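Local atomic coordinates of protease VP4 (Blotched snakehead virus, PDB entry 2GEF), a protein that cleaves peptide bonds as a serine protease with a serine/lysine catalytic dyad, and is itself one piece of the birnavirus structural polyprotein. Residues Asp103-Arg115 with Ser119-Ala131. Sequence-based numbering, arbitrary orientation.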
# COMPACT_ATOMS: atom_id res chain seq x y z
N ASP A 103 -12.77 -9.35 3.52
CA ASP A 103 -12.35 -8.89 2.18
C ASP A 103 -11.76 -7.50 2.23
O ASP A 103 -12.09 -6.71 3.09
CB ASP A 103 -13.56 -8.90 1.19
CG ASP A 103 -14.13 -10.33 0.98
OD1 ASP A 103 -13.51 -11.31 1.31
OD2 ASP A 103 -15.26 -10.49 0.49
N LEU A 104 -10.97 -7.13 1.27
CA LEU A 104 -10.48 -5.76 1.30
C LEU A 104 -10.49 -5.39 -0.16
O LEU A 104 -10.60 -6.29 -1.00
CB LEU A 104 -9.03 -5.64 1.84
CG LEU A 104 -8.69 -5.86 3.37
CD1 LEU A 104 -7.98 -7.21 3.58
CD2 LEU A 104 -7.74 -4.69 3.90
N THR A 105 -10.46 -4.08 -0.43
CA THR A 105 -10.31 -3.57 -1.73
C THR A 105 -9.17 -2.61 -1.69
O THR A 105 -9.04 -1.88 -0.68
CB THR A 105 -11.61 -2.75 -2.01
OG1 THR A 105 -12.71 -3.63 -1.89
CG2 THR A 105 -11.65 -2.35 -3.43
N ILE A 106 -8.31 -2.56 -2.71
CA ILE A 106 -7.24 -1.54 -2.75
C ILE A 106 -7.52 -0.59 -3.94
O ILE A 106 -8.17 -0.95 -4.93
CB ILE A 106 -5.84 -2.23 -2.86
CG1 ILE A 106 -5.81 -3.06 -4.13
CG2 ILE A 106 -5.63 -3.15 -1.68
CD1 ILE A 106 -4.49 -3.58 -4.69
N LEU A 107 -7.15 0.66 -3.77
CA LEU A 107 -7.51 1.74 -4.69
C LEU A 107 -6.34 2.69 -4.88
O LEU A 107 -5.67 3.08 -3.87
CB LEU A 107 -8.71 2.60 -4.16
CG LEU A 107 -10.00 1.77 -3.83
CD1 LEU A 107 -10.92 2.53 -2.85
CD2 LEU A 107 -10.70 1.42 -5.05
N PRO A 108 -6.09 3.10 -6.14
CA PRO A 108 -4.97 4.08 -6.25
C PRO A 108 -5.40 5.37 -5.62
O PRO A 108 -6.54 5.68 -5.67
CB PRO A 108 -4.70 4.19 -7.79
CG PRO A 108 -5.81 3.28 -8.44
CD PRO A 108 -6.75 2.78 -7.41
N VAL A 109 -4.52 6.12 -4.96
CA VAL A 109 -4.89 7.43 -4.42
C VAL A 109 -3.83 8.58 -4.77
O VAL A 109 -2.59 8.34 -4.60
CB VAL A 109 -5.07 7.31 -2.93
CG1 VAL A 109 -5.95 6.09 -2.57
CG2 VAL A 109 -3.75 7.13 -2.25
N ALA A 110 -4.28 9.78 -5.17
CA ALA A 110 -3.37 10.89 -5.40
C ALA A 110 -2.99 11.69 -4.17
O ALA A 110 -2.05 12.37 -4.23
CB ALA A 110 -4.01 11.80 -6.34
N ASP A 111 -3.75 11.65 -3.08
CA ASP A 111 -3.51 12.46 -1.92
C ASP A 111 -4.49 12.13 -0.80
O ASP A 111 -5.47 11.47 -1.02
CB ASP A 111 -3.73 13.95 -2.21
CG ASP A 111 -2.84 14.86 -1.33
OD1 ASP A 111 -2.07 14.37 -0.42
OD2 ASP A 111 -2.90 16.08 -1.55
N VAL A 112 -4.23 12.71 0.38
CA VAL A 112 -4.90 12.33 1.64
C VAL A 112 -4.86 13.49 2.62
O VAL A 112 -3.79 14.06 2.97
CB VAL A 112 -4.28 11.05 2.38
CG1 VAL A 112 -5.23 10.64 3.58
CG2 VAL A 112 -4.18 9.87 1.41
N PHE A 113 -6.07 13.83 3.06
CA PHE A 113 -6.28 14.96 3.94
C PHE A 113 -6.90 14.33 5.13
O PHE A 113 -7.99 13.86 5.00
CB PHE A 113 -7.24 16.01 3.27
CG PHE A 113 -6.81 16.37 1.85
CD1 PHE A 113 -5.69 17.22 1.63
CD2 PHE A 113 -7.45 15.75 0.73
CE1 PHE A 113 -5.23 17.47 0.35
CE2 PHE A 113 -7.06 16.00 -0.53
CZ PHE A 113 -5.90 16.90 -0.75
N TRP A 114 -6.17 14.29 6.26
CA TRP A 114 -6.69 13.89 7.59
C TRP A 114 -7.59 14.96 8.21
O TRP A 114 -7.42 16.21 8.00
CB TRP A 114 -5.59 13.52 8.63
CG TRP A 114 -5.03 12.12 8.35
CD1 TRP A 114 -5.38 10.92 8.92
CD2 TRP A 114 -4.05 11.81 7.37
NE1 TRP A 114 -4.69 9.89 8.34
CE2 TRP A 114 -3.82 10.42 7.43
CE3 TRP A 114 -3.25 12.60 6.50
CZ2 TRP A 114 -2.90 9.78 6.57
CZ3 TRP A 114 -2.33 11.96 5.65
CH2 TRP A 114 -2.17 10.53 5.72
N ARG A 115 -8.61 14.43 8.89
CA ARG A 115 -9.40 15.16 9.84
C ARG A 115 -8.78 14.95 11.25
O ARG A 115 -8.11 13.94 11.54
CB ARG A 115 -10.78 14.56 9.78
CG ARG A 115 -11.42 14.48 8.39
CD ARG A 115 -12.94 14.46 8.60
NE ARG A 115 -13.58 14.76 7.36
CZ ARG A 115 -14.85 14.59 7.03
NH1 ARG A 115 -15.77 14.17 7.90
NH2 ARG A 115 -15.17 14.88 5.79
N SER A 119 -9.80 9.90 10.87
CA SER A 119 -10.35 9.67 9.56
C SER A 119 -9.67 10.57 8.54
O SER A 119 -9.02 11.51 8.93
CB SER A 119 -11.85 9.96 9.54
OG SER A 119 -12.05 11.30 9.66
N ALA A 120 -9.93 10.35 7.25
CA ALA A 120 -9.32 11.15 6.15
C ALA A 120 -10.16 11.19 4.88
O ALA A 120 -10.86 10.24 4.54
CB ALA A 120 -7.94 10.54 5.79
N ASP A 121 -10.06 12.32 4.19
CA ASP A 121 -10.68 12.47 2.92
C ASP A 121 -9.55 12.10 1.98
O ASP A 121 -8.46 12.61 2.09
CB ASP A 121 -11.10 13.95 2.77
CG ASP A 121 -12.28 14.27 3.55
OD1 ASP A 121 -13.37 13.67 3.38
OD2 ASP A 121 -12.14 15.11 4.45
N VAL A 122 -9.80 11.20 1.05
CA VAL A 122 -8.72 10.54 0.34
C VAL A 122 -9.17 10.78 -1.07
O VAL A 122 -10.35 10.49 -1.45
CB VAL A 122 -8.54 8.99 0.69
CG1 VAL A 122 -7.78 8.12 -0.38
CG2 VAL A 122 -7.99 8.75 2.14
N ASP A 123 -8.24 11.34 -1.82
CA ASP A 123 -8.48 11.53 -3.24
C ASP A 123 -8.23 10.20 -3.99
O ASP A 123 -7.11 9.86 -4.30
CB ASP A 123 -7.55 12.68 -3.71
CG ASP A 123 -7.72 13.07 -5.13
OD1 ASP A 123 -8.57 12.56 -5.85
OD2 ASP A 123 -6.96 13.98 -5.50
N VAL A 124 -9.30 9.45 -4.24
CA VAL A 124 -9.22 8.18 -4.95
C VAL A 124 -9.21 8.54 -6.45
O VAL A 124 -9.92 9.36 -6.90
CB VAL A 124 -10.47 7.27 -4.63
CG1 VAL A 124 -10.56 5.91 -5.42
CG2 VAL A 124 -10.67 7.05 -3.12
N VAL A 125 -8.38 7.89 -7.22
CA VAL A 125 -8.23 8.17 -8.63
C VAL A 125 -8.36 6.83 -9.42
O VAL A 125 -8.22 5.72 -8.85
CB VAL A 125 -6.80 8.92 -8.95
CG1 VAL A 125 -6.75 10.47 -8.52
CG2 VAL A 125 -5.52 8.11 -8.48
N TRP A 126 -8.55 6.94 -10.73
CA TRP A 126 -8.26 5.89 -11.69
C TRP A 126 -6.90 6.19 -12.31
O TRP A 126 -6.63 7.28 -12.84
CB TRP A 126 -9.32 5.86 -12.80
CG TRP A 126 -10.71 5.55 -12.33
CD1 TRP A 126 -11.14 5.51 -11.02
CD2 TRP A 126 -11.85 5.28 -13.14
NE1 TRP A 126 -12.50 5.18 -10.97
CE2 TRP A 126 -12.94 5.00 -12.26
CE3 TRP A 126 -12.06 5.19 -14.52
CZ2 TRP A 126 -14.23 4.67 -12.73
CZ3 TRP A 126 -13.33 4.84 -14.98
CH2 TRP A 126 -14.39 4.61 -14.08
N ASN A 127 -6.04 5.18 -12.25
CA ASN A 127 -4.72 5.17 -12.90
C ASN A 127 -5.03 3.98 -13.82
O ASN A 127 -5.93 3.19 -13.49
CB ASN A 127 -3.55 4.88 -11.84
CG ASN A 127 -3.52 3.42 -11.33
OD1 ASN A 127 -4.13 2.48 -11.92
ND2 ASN A 127 -2.75 3.21 -10.31
N ASP A 128 -4.42 3.83 -15.00
CA ASP A 128 -4.91 2.76 -15.90
C ASP A 128 -3.93 1.58 -15.81
O ASP A 128 -3.57 0.91 -16.77
CB ASP A 128 -5.14 3.25 -17.32
CG ASP A 128 -5.86 4.59 -17.37
OD1 ASP A 128 -7.10 4.59 -17.54
OD2 ASP A 128 -5.18 5.65 -17.22
N MSE A 129 -3.55 1.30 -14.58
CA MSE A 129 -2.47 0.37 -14.34
C MSE A 129 -3.19 -0.98 -14.23
O MSE A 129 -4.44 -1.00 -14.08
CB MSE A 129 -1.72 0.81 -13.08
CG MSE A 129 -1.12 2.23 -13.23
SE MSE A 129 0.31 2.35 -14.62
CE MSE A 129 1.30 0.88 -13.77
N PRO A 130 -2.46 -2.09 -14.38
CA PRO A 130 -3.10 -3.39 -14.14
C PRO A 130 -3.32 -3.67 -12.66
O PRO A 130 -2.90 -2.89 -11.82
CB PRO A 130 -2.03 -4.40 -14.67
CG PRO A 130 -0.82 -3.78 -14.23
CD PRO A 130 -1.05 -2.28 -14.76
N ALA A 131 -3.99 -4.78 -12.35
CA ALA A 131 -4.12 -5.26 -11.00
C ALA A 131 -2.75 -5.36 -10.30
O ALA A 131 -1.73 -5.61 -10.93
CB ALA A 131 -4.84 -6.57 -11.01
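With its CG beside the backbone N and the chain extended from CG to NE, Arg115 reaches along the hairpin to Asp121, whose carboxylate likewise lies beside its own backbone N (chi1 -75°). Arg115 NE donates to the syn side of Asp121 OD2 at 3.3 Å, and that oxygen lies near the plane of the guanidinium. The two flat groups are turned 57° apart; in this salt bridge the bonds from NH2 to both carboxylate oxygens are weak. A long, flexible arginine suits this exposed position just past strand 111-114, and Arg115 CD also passes 3.4 Å from OG of Ser119, a hydroxyl bonded to Asp117 in the connecting loop.

Val112, on the face it shares with Ala120 and Val122, holds CG1 anti to its backbone N (chi1 -171°). Val112 CG1 packs tightly, 3.5 Å from CB of Ala120 and 3.6 Å from CG2 of Val122. Alanine is small enough to lie over one face of the Trp114 indole, Ala120 CB standing 4.1 Å from the centroid of the Trp114 five-membered ring in a CH-pi contact; Val112 CG1 covers the same face, while Trp114 NE1 is held by Val150 O. Farther along, Val109 CG1 touches Val122 CG1, branched residues suiting a buried strand.

Phe113 and Asp121 exchange paired backbone bonds. Before the corner at Ala110, Pro108 offers its carbonyl to Val125 N, and Pro108 CB sits 3.3 Å from ND2 of Asn127. Asn127 ND2 is hydrogen-bonded to Glu46 and Tyr48, while Asn127 OD1 accepts from Met129 N in an Asx turn.

The contact lies away from the catalytic Ser136 and Lys173. The chain leaves the neighbouring mixed sheet through strand 104-109 and, after the corner at Ala110, enters strands 111-114 and 120-126, an antiparallel beta hairpin extended by strand 22-27 into a three-stranded sheet.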